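Local coordinates for malonyl CoA-acyl carrier protein transacylase (PDB 3PTW) that probably transfers the malonyl group from malonyl-CoA to acyl carrier protein, the reaction that supplies extender units for fatty acid synthesis, at residues V32-S37 / D43-C48; L92-A97 / E233-D238; T291-E296 / L305-E310; G117-E122 / A207-D212. All coordinates share one frame; numbering follows the deposited sequence.

Contact 1 (V32-S37 / D43-C48); sequences VFKRSS and DMEELC
S37 and M44 show how one hydroxyl can join two helices at a tight corner. With its OG beside the backbone N (chi1 -68°), S37 points that oxygen at the beginning of helix 44-49, where M44 N donates to S37 OG over 3.1 Å at an N-H...O angle of 156°. D43, at the N-cap position of the same helix, accepts from E46 N through OD1. The M44 side chain then folds back over S36, bent at chi2 and again at chi3, and M44 CG comes to rest 3.5 Å from S36 OG. That hydroxyl has its polar partner in T68, so its meeting with M44 is simple packing.

F33 presents an edge rather than a face. M44 O lies in the ring plane, 3.9 Å from F33 CE1, and C48 SG approaches the same carbon at an equal 3.9 Å as an edge-on sulfur-aromatic contact. The CG of E45 lies alongside F33 CB. Farther out, the K34 and E45 side chains cross obliquely, and K34 NZ meets E45 OE1 on its syn side in a salt bridge of 2.7 Å. Water 1 donates to this same oxygen and also bonds to S37 OG, so polar links run from the K34-E45 pair inward to the helix start.

The short axes of the two helices make an angle of 107°, 9.6 Å apart at their closest. Helix 59-79 lies against F33 through T68 and A72, helix 106-122 borders S36 through F106 and V110, and F23 of helix 20-25 touches both K34 and E45.

Contact 2 (L92-A97 / E233-D238); sequences LGEYSA and EAYLED
Y235 and E94 reach toward each other from opposite directions and make a single hydrogen bond, on which the whole contact rests: Y235 OH donates to E94 OE2 over 2.6 Å. The hydroxyl arrives on the anti side of the carboxylate oxygen, 21° out of the carboxylate plane, while the ring stands almost upright to that plane, 81° from it. E94 OE2 therefore sits at the ring's edge, 3.5 Å from Y235 CE2.

The next shell shows why both groups are so placed. A trans chi1 (176°) and an extended chain carry the E94 carboxylate well away from helix 93-100. The other oxygen, OE1, accepts from N229 N, so each branch of the buried acid has a donor and its rotation is restrained. Y235 is held by backbone bonding to V226, its ring touching V226 and S228 of strand 225-228. L245 of helix 241-248 packs on both partners.

G93, just before E94, is the last glycine of a GxSxG pattern consistent with a nucleophile elbow, the strand-turn-helix motif of the alpha/beta core in the acyltransferase family.

Contact 3 (T291-E296 / L305-E310); sequences TVLNVE and LSKLRE
T291 and L293 of edge strand 291-295 pack against K307 and L308 of helix 298-315 in a largely apolar strand-to-helix contact on one face of the parallel part of the main sheet. The short axes pass 9.7 Å apart, with their directions at 139°. L293 carries the middle of the interface. Both of its methyls press on the first two carbons of the lysine chain: L293 CD1 lies 3.8 Å from K307 CG, and L293 CD2 lies 3.9 Å from K307 CB, the two side chains crossing at about a right angle. L293 CD1 also reaches L308 CD2, more loosely, at 4.4 Å.

In the alpha/beta core, strand 269-273, helix 278-286 and the neighbouring parallel strand 291-295 form a beta-alpha-beta unit, after which the chain turns back along the sheet as helix 298-315. V292 touches S280, V283 and K284 of helix 278-286, whereas L293 and V295 meet T304 and L301 of helix 298-315, so the edge strand has a helix against each of its faces.

Near T291 the contact becomes polar. K307 bends at chi2 (56°), which brings its outer carbons past the threonine; T291 CG2 touches K307 CE at 3.8 Å. T291 OG1, on the other branch, bonds to water 2, and K307 NZ donates to that water over 2.8 Å. The same ammonium also makes a long ion pair, 4.0 Å from K307 NZ to E310 OE2, one turn farther along the helix.

Contact 4 (G117-E122 / A207-D212); sequences GKFMQE and AEKLED
F119 lays one face of its ring over the aliphatic part of K209. K209 CB stands above the centre of that face, 3.7 Å from the centroid and 12° off the normal, which makes it a well-centred CH-pi contact. The lysine chain continues across the same face, so that K209 CD comes within 3.7 Å of F119 CD1. Only at the last torsion does it bend, carrying the ammonium away from the ring; the charge thus plays no part in the overlap, and E122 OE1 remains 5.9 Å from K209 NZ, too far for a salt bridge.

Beside that overlap, the CD2-CE2 flank of the ring meets the backbone of the same helix. F119 CE2 approaches K209 O at 3.6 Å, and F119 CD2 packs more loosely on L210 CB at 4.4 Å. With chi1 at -55°, CG opposite the carbonyl carbon, F119 projects from its helix as the one side chain that spans the gap, and it also touches A206 and E213 one turn to either side.

Helices 106-122 and 204-214 are joined here near the surface. M120 packs inward on F198, L203 and V249, while K118 pairs with E60 of helix 59-79. On the other helix, A207 and E211 rest on T246 of helix 241-248.

Starting from the N terminus, contact 1 closes first, a short turn that sets helix 44-49 crosswise to helix 27-40. Contact 2 then opens just after strand 86-89 and closes only at 233-238, a long loop within which contact 4 opens and closes completely. The inner loop, between 117-122 and 207-212, contains the separate four-stranded antiparallel sheet. These two contacts also touch, Y95 OH packing on L210 CD2 at 3.8 Å. Contact 3 follows in series as another short closure near the C terminus. Contacts 2 and 3 reach opposite edges of the six-stranded sheet, while contacts 1 and 4 join helices; no loops cross.

Contact 1 (V32-S37 / D43-C48)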
loop_
_atom_site.group_PDB
_atom_site.type_symbol
_atom_site.label_atom_id
_atom_site.label_comp_id
_atom_site.label_asym_id
_atom_site.label_seq_id
_atom_site.Cartn_x
_atom_site.Cartn_y
_atom_site.Cartn_z
ATOM N N VAL A 32 -2.417 0.461 20.604
ATOM C CA VAL A 32 -2.528 1.120 19.306
ATOM C C VAL A 32 -3.983 1.260 18.854
ATOM O O VAL A 32 -4.367 2.292 18.281
ATOM C CB VAL A 32 -1.665 0.432 18.226
ATOM C CG1 VAL A 32 -2.082 0.886 16.836
ATOM C CG2 VAL A 32 -0.198 0.745 18.461
ATOM N N PHE A 33 -4.787 0.232 19.119
ATOM C CA PHE A 33 -6.209 0.256 18.767
ATOM C C PHE A 33 -6.963 1.271 19.603
ATOM O O PHE A 33 -7.835 1.985 19.094
ATOM C CB PHE A 33 -6.841 -1.141 18.890
ATOM C CG PHE A 33 -6.749 -1.940 17.634
ATOM C CD1 PHE A 33 -7.799 -1.947 16.721
ATOM C CD2 PHE A 33 -5.582 -2.640 17.326
ATOM C CE1 PHE A 33 -7.704 -2.661 15.529
ATOM C CE2 PHE A 33 -5.479 -3.359 16.141
ATOM C CZ PHE A 33 -6.553 -3.364 15.234
ATOM N N LYS A 34 -6.612 1.331 20.889
ATOM C CA LYS A 34 -7.166 2.318 21.814
ATOM C C LYS A 34 -6.932 3.745 21.297
ATOM O O LYS A 34 -7.850 4.562 21.268
ATOM C CB LYS A 34 -6.553 2.137 23.210
ATOM C CG LYS A 34 -7.486 1.533 24.257
ATOM C CD LYS A 34 -7.792 0.068 24.021
ATOM C CE LYS A 34 -8.829 -0.433 25.019
ATOM N NZ LYS A 34 -9.517 -1.654 24.512
ATOM N N ARG A 35 -5.710 4.017 20.853
ATOM C CA ARG A 35 -5.327 5.337 20.364
ATOM C C ARG A 35 -6.026 5.701 19.046
ATOM O O ARG A 35 -6.336 6.871 18.796
ATOM C CB ARG A 35 -3.810 5.402 20.190
ATOM C CG ARG A 35 -3.026 5.455 21.497
ATOM C CD ARG A 35 -1.555 5.124 21.266
ATOM N NE ARG A 35 -0.895 6.056 20.346
ATOM C CZ ARG A 35 0.235 5.807 19.681
ATOM N NH1 ARG A 35 0.743 6.733 18.868
ATOM N NH2 ARG A 35 0.856 4.643 19.814
ATOM N N SER A 36 -6.260 4.693 18.205
ATOM C CA SER A 36 -6.886 4.912 16.911
ATOM C C SER A 36 -8.344 5.270 17.129
ATOM O O SER A 36 -8.872 6.207 16.510
ATOM C CB SER A 36 -6.758 3.671 16.022
ATOM O OG SER A 36 -7.312 3.928 14.738
ATOM N N SER A 37 -8.979 4.524 18.021
ATOM C CA SER A 37 -10.344 4.814 18.430
ATOM C C SER A 37 -10.470 6.221 18.996
ATOM O O SER A 37 -11.354 6.967 18.583
ATOM C CB SER A 37 -10.832 3.784 19.443
ATOM O OG SER A 37 -10.964 2.536 18.808
ATOM N N ASP A 43 -15.283 3.154 17.132
ATOM C CA ASP A 43 -14.823 1.900 17.709
ATOM C C ASP A 43 -14.043 1.077 16.673
ATOM O O ASP A 43 -14.616 0.275 15.926
ATOM C CB ASP A 43 -16.002 1.112 18.297
ATOM C CG ASP A 43 -15.558 0.004 19.241
ATOM O OD1 ASP A 43 -14.454 -0.557 19.060
ATOM O OD2 ASP A 43 -16.323 -0.316 20.169
ATOM N N MET A 44 -12.728 1.288 16.647
ATOM C CA MET A 44 -11.852 0.637 15.675
ATOM C C MET A 44 -11.679 -0.855 15.918
ATOM O O MET A 44 -11.466 -1.615 14.978
ATOM C CB MET A 44 -10.494 1.342 15.620
ATOM C CG MET A 44 -10.595 2.742 15.048
ATOM S SD MET A 44 -11.339 2.723 13.396
ATOM C CE MET A 44 -10.009 1.922 12.474
ATOM N N GLU A 45 -11.767 -1.264 17.180
ATOM C CA GLU A 45 -11.773 -2.679 17.534
ATOM C C GLU A 45 -12.932 -3.382 16.849
ATOM O O GLU A 45 -12.730 -4.325 16.087
ATOM C CB GLU A 45 -11.877 -2.855 19.048
ATOM C CG GLU A 45 -10.606 -2.485 19.783
ATOM C CD GLU A 45 -10.821 -2.365 21.273
ATOM O OE1 GLU A 45 -10.236 -1.444 21.880
ATOM O OE2 GLU A 45 -11.577 -3.188 21.841
ATOM N N GLU A 46 -14.141 -2.883 17.093
ATOM C CA GLU A 46 -15.343 -3.413 16.465
ATOM C C GLU A 46 -15.257 -3.387 14.936
ATOM O O GLU A 46 -15.622 -4.363 14.286
ATOM C CB GLU A 46 -16.572 -2.648 16.963
ATOM C CG GLU A 46 -17.911 -3.274 16.613
ATOM C CD GLU A 46 -18.176 -4.619 17.298
ATOM O OE1 GLU A 46 -17.368 -5.054 18.163
ATOM O OE2 GLU A 46 -19.209 -5.242 16.955
ATOM N N LEU A 47 -14.764 -2.288 14.366
ATOM C CA LEU A 47 -14.671 -2.172 12.908
ATOM C C LEU A 47 -13.813 -3.293 12.328
ATOM O O LEU A 47 -14.195 -3.928 11.345
ATOM C CB LEU A 47 -14.114 -0.799 12.474
ATOM C CG LEU A 47 -13.793 -0.561 10.984
ATOM C CD1 LEU A 47 -15.010 -0.794 10.051
ATOM C CD2 LEU A 47 -13.203 0.826 10.736
ATOM N N CYS A 48 -12.658 -3.529 12.949
ATOM C CA CYS A 48 -11.687 -4.488 12.437
ATOM C C CYS A 48 -12.015 -5.930 12.784
ATOM O O CYS A 48 -11.785 -6.828 11.971
ATOM C CB CYS A 48 -10.290 -4.155 12.951
ATOM S SG CYS A 48 -9.605 -2.715 12.141
HETATM O O HOH W 1 -10.751 0.782 20.615
#

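Contact 2 (L92-A97 / E233-D238)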
loop_
_atom_site.group_PDB
_atom_site.type_symbol
_atom_site.label_atom_id
_atom_site.label_comp_id
_atom_site.label_asym_id
_atom_site.label_seq_id
_atom_site.Cartn_x
_atom_site.Cartn_y
_atom_site.Cartn_z
ATOM N N LEU A 92 -1.636 2.686 -0.140
ATOM C CA LEU A 92 -1.956 3.027 1.250
ATOM C C LEU A 92 -0.826 2.777 2.250
ATOM O O LEU A 92 -0.605 3.597 3.153
ATOM C CB LEU A 92 -3.219 2.300 1.726
ATOM C CG LEU A 92 -3.556 2.473 3.214
ATOM C CD1 LEU A 92 -3.908 3.925 3.559
ATOM C CD2 LEU A 92 -4.673 1.537 3.629
ATOM N N GLY A 93 -0.129 1.650 2.100
ATOM C CA GLY A 93 0.971 1.275 3.007
ATOM C C GLY A 93 2.151 2.249 3.012
ATOM O O GLY A 93 3.013 2.176 3.899
ATOM N N GLU A 94 2.185 3.169 2.042
ATOM C CA GLU A 94 3.183 4.244 2.036
ATOM C C GLU A 94 3.010 5.121 3.265
ATOM O O GLU A 94 3.994 5.632 3.812
ATOM C CB GLU A 94 3.087 5.096 0.769
ATOM C CG GLU A 94 4.041 6.309 0.740
ATOM C CD GLU A 94 4.454 6.673 -0.661
ATOM O OE1 GLU A 94 4.561 5.748 -1.512
ATOM O OE2 GLU A 94 4.679 7.879 -0.917
ATOM N N TYR A 95 1.759 5.259 3.721
ATOM C CA TYR A 95 1.476 5.972 4.974
ATOM C C TYR A 95 2.044 5.257 6.200
ATOM O O TYR A 95 2.626 5.904 7.057
ATOM C CB TYR A 95 -0.018 6.290 5.131
ATOM C CG TYR A 95 -0.443 7.402 4.199
ATOM C CD1 TYR A 95 -0.442 8.730 4.621
ATOM C CD2 TYR A 95 -0.810 7.131 2.877
ATOM C CE1 TYR A 95 -0.804 9.758 3.761
ATOM C CE2 TYR A 95 -1.173 8.163 2.006
ATOM C CZ TYR A 95 -1.171 9.466 2.460
ATOM O OH TYR A 95 -1.525 10.500 1.617
ATOM N N SER A 96 1.899 3.935 6.275
ATOM C CA SER A 96 2.469 3.186 7.401
ATOM C C SER A 96 3.991 3.335 7.417
ATOM O O SER A 96 4.601 3.357 8.473
ATOM C CB SER A 96 2.131 1.685 7.321
ATOM O OG SER A 96 0.738 1.429 7.179
ATOM N N ALA A 97 4.598 3.378 6.237
ATOM C CA ALA A 97 6.046 3.563 6.151
ATOM C C ALA A 97 6.435 4.955 6.687
ATOM O O ALA A 97 7.351 5.064 7.506
ATOM C CB ALA A 97 6.532 3.344 4.729
ATOM N N GLU A 233 11.498 5.367 -6.128
ATOM C CA GLU A 233 12.781 5.475 -5.422
ATOM C C GLU A 233 12.584 6.246 -4.123
ATOM O O GLU A 233 11.474 6.706 -3.831
ATOM C CB GLU A 233 13.863 6.144 -6.288
ATOM C CG GLU A 233 13.495 7.504 -6.837
ATOM C CD GLU A 233 14.522 8.062 -7.815
ATOM O OE1 GLU A 233 15.218 7.273 -8.488
ATOM O OE2 GLU A 233 14.617 9.304 -7.921
ATOM N N ALA A 234 13.661 6.386 -3.357
ATOM C CA ALA A 234 13.569 6.925 -1.999
ATOM C C ALA A 234 13.137 8.395 -1.972
ATOM O O ALA A 234 13.516 9.176 -2.855
ATOM C CB ALA A 234 14.909 6.730 -1.251
ATOM N N TYR A 235 12.325 8.750 -0.968
ATOM C CA TYR A 235 12.162 10.138 -0.549
ATOM C C TYR A 235 13.542 10.691 -0.204
ATOM O O TYR A 235 14.312 10.039 0.515
ATOM C CB TYR A 235 11.320 10.230 0.721
ATOM C CG TYR A 235 9.820 10.170 0.545
ATOM C CD1 TYR A 235 9.059 11.341 0.505
ATOM C CD2 TYR A 235 9.154 8.947 0.468
ATOM C CE1 TYR A 235 7.663 11.295 0.372
ATOM C CE2 TYR A 235 7.757 8.889 0.333
ATOM C CZ TYR A 235 7.019 10.071 0.285
ATOM O OH TYR A 235 5.640 10.037 0.144
ATOM N N LEU A 236 13.852 11.875 -0.731
ATOM C CA LEU A 236 15.061 12.598 -0.367
ATOM C C LEU A 236 14.623 13.744 0.540
ATOM O O LEU A 236 13.450 14.133 0.529
ATOM C CB LEU A 236 15.798 13.102 -1.620
ATOM C CG LEU A 236 16.173 12.034 -2.668
ATOM C CD1 LEU A 236 16.922 12.625 -3.871
ATOM C CD2 LEU A 236 16.985 10.886 -2.052
ATOM N N GLU A 237 15.535 14.277 1.343
ATOM C CA GLU A 237 15.119 15.306 2.289
ATOM C C GLU A 237 14.732 16.637 1.616
ATOM O O GLU A 237 13.974 17.407 2.195
ATOM C CB GLU A 237 16.099 15.479 3.467
ATOM C CG GLU A 237 17.532 15.001 3.227
ATOM C CD GLU A 237 18.427 16.065 2.622
ATOM O OE1 GLU A 237 17.964 17.215 2.447
ATOM O OE2 GLU A 237 19.606 15.754 2.332
ATOM N N ASP A 238 15.211 16.884 0.396
ATOM C CA ASP A 238 14.795 18.081 -0.343
ATOM C C ASP A 238 13.518 17.858 -1.172
ATOM O O ASP A 238 13.068 18.763 -1.877
ATOM C CB ASP A 238 15.939 18.648 -1.214
ATOM C CG ASP A 238 15.967 20.185 -1.235
ATOM O OD1 ASP A 238 16.793 20.767 -1.977
ATOM O OD2 ASP A 238 15.175 20.827 -0.502
#

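Contact 3 (T291-E296 / L305-E310)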
loop_
_atom_site.group_PDB
_atom_site.type_symbol
_atom_site.label_atom_id
_atom_site.label_comp_id
_atom_site.label_asym_id
_atom_site.label_seq_id
_atom_site.Cartn_x
_atom_site.Cartn_y
_atom_site.Cartn_z
ATOM N N THR A 291 14.979 -13.349 0.826
ATOM C CA THR A 291 14.080 -13.947 1.784
ATOM C C THR A 291 12.837 -13.064 1.934
ATOM O O THR A 291 12.919 -11.838 2.076
ATOM C CB THR A 291 14.767 -14.149 3.136
ATOM O OG1 THR A 291 15.972 -14.910 2.948
ATOM C CG2 THR A 291 13.851 -14.883 4.092
ATOM N N VAL A 292 11.681 -13.706 1.896
ATOM C CA VAL A 292 10.431 -13.001 1.970
ATOM C C VAL A 292 9.627 -13.609 3.108
ATOM O O VAL A 292 9.435 -14.825 3.153
ATOM C CB VAL A 292 9.664 -13.094 0.630
ATOM C CG1 VAL A 292 8.245 -12.595 0.800
ATOM C CG2 VAL A 292 10.369 -12.298 -0.454
ATOM N N LEU A 293 9.191 -12.756 4.037
ATOM C CA LEU A 293 8.400 -13.174 5.185
ATOM C C LEU A 293 7.221 -12.237 5.375
ATOM O O LEU A 293 7.150 -11.183 4.732
ATOM C CB LEU A 293 9.264 -13.211 6.458
ATOM C CG LEU A 293 10.555 -14.035 6.414
ATOM C CD1 LEU A 293 11.455 -13.683 7.596
ATOM C CD2 LEU A 293 10.277 -15.546 6.369
ATOM N N ASN A 294 6.288 -12.623 6.243
ATOM C CA ASN A 294 5.124 -11.785 6.532
ATOM C C ASN A 294 4.628 -11.989 7.956
ATOM O O ASN A 294 4.805 -13.073 8.536
ATOM C CB ASN A 294 3.984 -12.017 5.525
ATOM C CG ASN A 294 3.187 -13.289 5.817
ATOM O OD1 ASN A 294 3.578 -14.372 5.402
ATOM N ND2 ASN A 294 2.077 -13.156 6.554
ATOM N N VAL A 295 4.048 -10.934 8.529
ATOM C CA VAL A 295 3.355 -11.035 9.820
ATOM C C VAL A 295 1.968 -10.401 9.728
ATOM O O VAL A 295 1.845 -9.222 9.416
ATOM C CB VAL A 295 4.143 -10.387 11.011
ATOM C CG1 VAL A 295 3.549 -10.841 12.335
ATOM C CG2 VAL A 295 5.643 -10.728 10.971
ATOM N N GLU A 296 0.939 -11.207 9.978
ATOM C CA GLU A 296 -0.456 -10.747 10.083
ATOM C C GLU A 296 -1.169 -11.381 11.282
ATOM O O GLU A 296 -2.221 -10.913 11.702
ATOM C CB GLU A 296 -1.246 -11.032 8.786
ATOM C CG GLU A 296 -1.565 -12.521 8.481
ATOM C CD GLU A 296 -2.334 -12.717 7.157
ATOM O OE1 GLU A 296 -3.399 -12.085 6.963
ATOM O OE2 GLU A 296 -1.866 -13.504 6.305
ATOM N N LEU A 305 9.581 -14.912 13.166
ATOM C CA LEU A 305 10.560 -14.883 14.256
ATOM C C LEU A 305 11.501 -16.082 14.197
ATOM O O LEU A 305 12.704 -15.953 14.464
ATOM C CB LEU A 305 9.876 -14.826 15.634
ATOM C CG LEU A 305 9.035 -13.605 16.026
ATOM C CD1 LEU A 305 8.480 -13.784 17.436
ATOM C CD2 LEU A 305 9.806 -12.284 15.907
ATOM N N SER A 306 10.950 -17.246 13.847
ATOM C CA SER A 306 11.747 -18.466 13.713
ATOM C C SER A 306 12.826 -18.322 12.629
ATOM O O SER A 306 13.992 -18.693 12.846
ATOM C CB SER A 306 10.850 -19.671 13.430
ATOM O OG SER A 306 11.492 -20.864 13.811
ATOM N N LYS A 307 12.439 -17.771 11.477
ATOM C CA LYS A 307 13.398 -17.484 10.409
ATOM C C LYS A 307 14.449 -16.449 10.843
ATOM O O LYS A 307 15.641 -16.621 10.587
ATOM C CB LYS A 307 12.682 -17.030 9.127
ATOM C CG LYS A 307 13.618 -16.734 7.948
ATOM C CD LYS A 307 14.516 -17.926 7.609
ATOM C CE LYS A 307 15.204 -17.723 6.279
ATOM N NZ LYS A 307 16.141 -18.831 5.962
ATOM N N LEU A 308 14.011 -15.384 11.506
ATOM C CA LEU A 308 14.956 -14.354 11.953
ATOM C C LEU A 308 15.979 -14.877 12.969
ATOM O O LEU A 308 17.136 -14.442 12.964
ATOM C CB LEU A 308 14.232 -13.111 12.498
ATOM C CG LEU A 308 13.439 -12.304 11.468
ATOM C CD1 LEU A 308 12.645 -11.182 12.146
ATOM C CD2 LEU A 308 14.333 -11.751 10.371
ATOM N N ARG A 309 15.553 -15.807 13.821
ATOM C CA ARG A 309 16.450 -16.410 14.820
ATOM C C ARG A 309 17.500 -17.366 14.234
ATOM O O ARG A 309 18.584 -17.518 14.802
ATOM C CB ARG A 309 15.667 -17.061 15.967
ATOM C CG ARG A 309 15.028 -16.036 16.924
ATOM C CD ARG A 309 14.473 -16.683 18.189
ATOM N NE ARG A 309 13.506 -17.736 17.883
ATOM C CZ ARG A 309 12.184 -17.582 17.888
ATOM N NH1 ARG A 309 11.634 -16.411 18.203
ATOM N NH2 ARG A 309 11.406 -18.615 17.584
ATOM N N GLU A 310 17.183 -18.000 13.108
ATOM C CA GLU A 310 18.184 -18.753 12.345
ATOM C C GLU A 310 19.314 -17.805 11.935
ATOM O O GLU A 310 20.477 -18.024 12.280
ATOM C CB GLU A 310 17.567 -19.372 11.085
ATOM C CG GLU A 310 16.750 -20.643 11.290
ATOM C CD GLU A 310 16.176 -21.186 9.980
ATOM O OE1 GLU A 310 14.962 -21.485 9.935
ATOM O OE2 GLU A 310 16.934 -21.309 8.991
HETATM O O HOH W 2 16.959 -17.520 3.672
#

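Contact 4 (G117-E122 / A207-D212)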
loop_
_atom_site.group_PDB
_atom_site.type_symbol
_atom_site.label_atom_id
_atom_site.label_comp_id
_atom_site.label_asym_id
_atom_site.label_seq_id
_atom_site.Cartn_x
_atom_site.Cartn_y
_atom_site.Cartn_z
ATOM N N GLY A 117 -9.290 8.325 1.846
ATOM C CA GLY A 117 -10.103 7.228 1.336
ATOM C C GLY A 117 -11.437 7.733 0.864
ATOM O O GLY A 117 -11.937 7.299 -0.180
ATOM N N LYS A 118 -12.007 8.657 1.641
ATOM C CA LYS A 118 -13.235 9.363 1.286
ATOM C C LYS A 118 -13.058 10.098 -0.043
ATOM O O LYS A 118 -13.894 9.965 -0.960
ATOM C CB LYS A 118 -13.572 10.367 2.391
ATOM C CG LYS A 118 -14.967 10.984 2.361
ATOM C CD LYS A 118 -15.053 12.194 3.326
ATOM C CE LYS A 118 -15.097 11.816 4.833
ATOM N NZ LYS A 118 -13.792 11.535 5.562
ATOM N N PHE A 119 -11.964 10.858 -0.156
ATOM C CA PHE A 119 -11.738 11.679 -1.348
ATOM C C PHE A 119 -11.528 10.814 -2.598
ATOM O O PHE A 119 -12.077 11.112 -3.675
ATOM C CB PHE A 119 -10.555 12.650 -1.167
ATOM C CG PHE A 119 -10.655 13.545 0.046
ATOM C CD1 PHE A 119 -11.890 13.999 0.517
ATOM C CD2 PHE A 119 -9.494 13.961 0.704
ATOM C CE1 PHE A 119 -11.975 14.834 1.640
ATOM C CE2 PHE A 119 -9.563 14.792 1.825
ATOM C CZ PHE A 119 -10.809 15.233 2.294
ATOM N N MET A 120 -10.742 9.745 -2.456
ATOM C CA MET A 120 -10.480 8.854 -3.583
ATOM C C MET A 120 -11.758 8.180 -4.095
ATOM O O MET A 120 -11.949 8.044 -5.310
ATOM C CB MET A 120 -9.431 7.805 -3.228
ATOM C CG MET A 120 -8.023 8.375 -3.069
ATOM S SD MET A 120 -6.848 7.169 -2.431
ATOM C CE MET A 120 -6.468 6.256 -3.923
ATOM N N GLN A 121 -12.630 7.773 -3.166
ATOM C CA GLN A 121 -13.867 7.086 -3.534
ATOM C C GLN A 121 -14.871 8.028 -4.199
ATOM O O GLN A 121 -15.559 7.632 -5.145
ATOM C CB GLN A 121 -14.500 6.399 -2.319
ATOM C CG GLN A 121 -15.484 5.237 -2.642
ATOM C CD GLN A 121 -14.917 4.197 -3.625
ATOM O OE1 GLN A 121 -15.588 3.801 -4.583
ATOM N NE2 GLN A 121 -13.684 3.769 -3.398
ATOM N N GLU A 122 -14.927 9.266 -3.710
ATOM C CA GLU A 122 -15.907 10.260 -4.160
ATOM C C GLU A 122 -15.494 11.076 -5.391
ATOM O O GLU A 122 -16.323 11.775 -5.952
ATOM C CB GLU A 122 -16.249 11.222 -3.017
ATOM C CG GLU A 122 -17.005 10.585 -1.863
ATOM C CD GLU A 122 -17.333 11.580 -0.747
ATOM O OE1 GLU A 122 -16.706 12.668 -0.699
ATOM O OE2 GLU A 122 -18.218 11.272 0.082
ATOM N N ALA A 207 -6.787 14.614 -5.197
ATOM C CA ALA A 207 -5.434 15.087 -4.910
ATOM C C ALA A 207 -5.482 16.485 -4.293
ATOM O O ALA A 207 -4.838 16.735 -3.279
ATOM C CB ALA A 207 -4.546 15.073 -6.169
ATOM N N GLU A 208 -6.255 17.380 -4.910
ATOM C CA GLU A 208 -6.468 18.744 -4.381
ATOM C C GLU A 208 -7.044 18.758 -2.953
ATOM O O GLU A 208 -6.597 19.540 -2.103
ATOM C CB GLU A 208 -7.362 19.565 -5.330
ATOM C CG GLU A 208 -6.822 19.649 -6.756
ATOM C CD GLU A 208 -7.725 20.432 -7.709
ATOM O OE1 GLU A 208 -8.777 20.944 -7.269
ATOM O OE2 GLU A 208 -7.373 20.539 -8.910
ATOM N N LYS A 209 -8.020 17.893 -2.686
ATOM C CA LYS A 209 -8.615 17.818 -1.340
ATOM C C LYS A 209 -7.642 17.247 -0.318
ATOM O O LYS A 209 -7.608 17.686 0.824
ATOM C CB LYS A 209 -9.901 16.997 -1.346
ATOM C CG LYS A 209 -11.119 17.745 -1.879
ATOM C CD LYS A 209 -12.343 16.829 -1.829
ATOM C CE LYS A 209 -13.449 17.295 -2.764
ATOM N NZ LYS A 209 -14.537 17.993 -2.041
ATOM N N LEU A 210 -6.845 16.277 -0.749
ATOM C CA LEU A 210 -5.845 15.659 0.107
ATOM C C LEU A 210 -4.719 16.655 0.421
ATOM O O LEU A 210 -4.276 16.755 1.577
ATOM C CB LEU A 210 -5.306 14.388 -0.548
ATOM C CG LEU A 210 -4.201 13.609 0.158
ATOM C CD1 LEU A 210 -4.660 13.143 1.548
ATOM C CD2 LEU A 210 -3.756 12.433 -0.727
ATOM N N GLU A 211 -4.295 17.403 -0.597
ATOM C CA GLU A 211 -3.312 18.486 -0.431
ATOM C C GLU A 211 -3.738 19.461 0.674
ATOM O O GLU A 211 -2.957 19.771 1.577
ATOM C CB GLU A 211 -3.108 19.241 -1.748
ATOM C CG GLU A 211 -2.211 20.469 -1.656
ATOM C CD GLU A 211 -1.912 21.088 -3.017
ATOM O OE1 GLU A 211 -2.806 21.111 -3.881
ATOM O OE2 GLU A 211 -0.773 21.557 -3.232
ATOM N N ASP A 212 -4.976 19.935 0.598
ATOM C CA ASP A 212 -5.506 20.873 1.612
ATOM C C ASP A 212 -5.438 20.283 3.014
ATOM O O ASP A 212 -5.038 20.962 3.959
ATOM C CB ASP A 212 -6.925 21.330 1.256
ATOM C CG ASP A 212 -6.941 22.285 0.076
ATOM O OD1 ASP A 212 -7.993 22.402 -0.598
ATOM O OD2 ASP A 212 -5.891 22.920 -0.191
#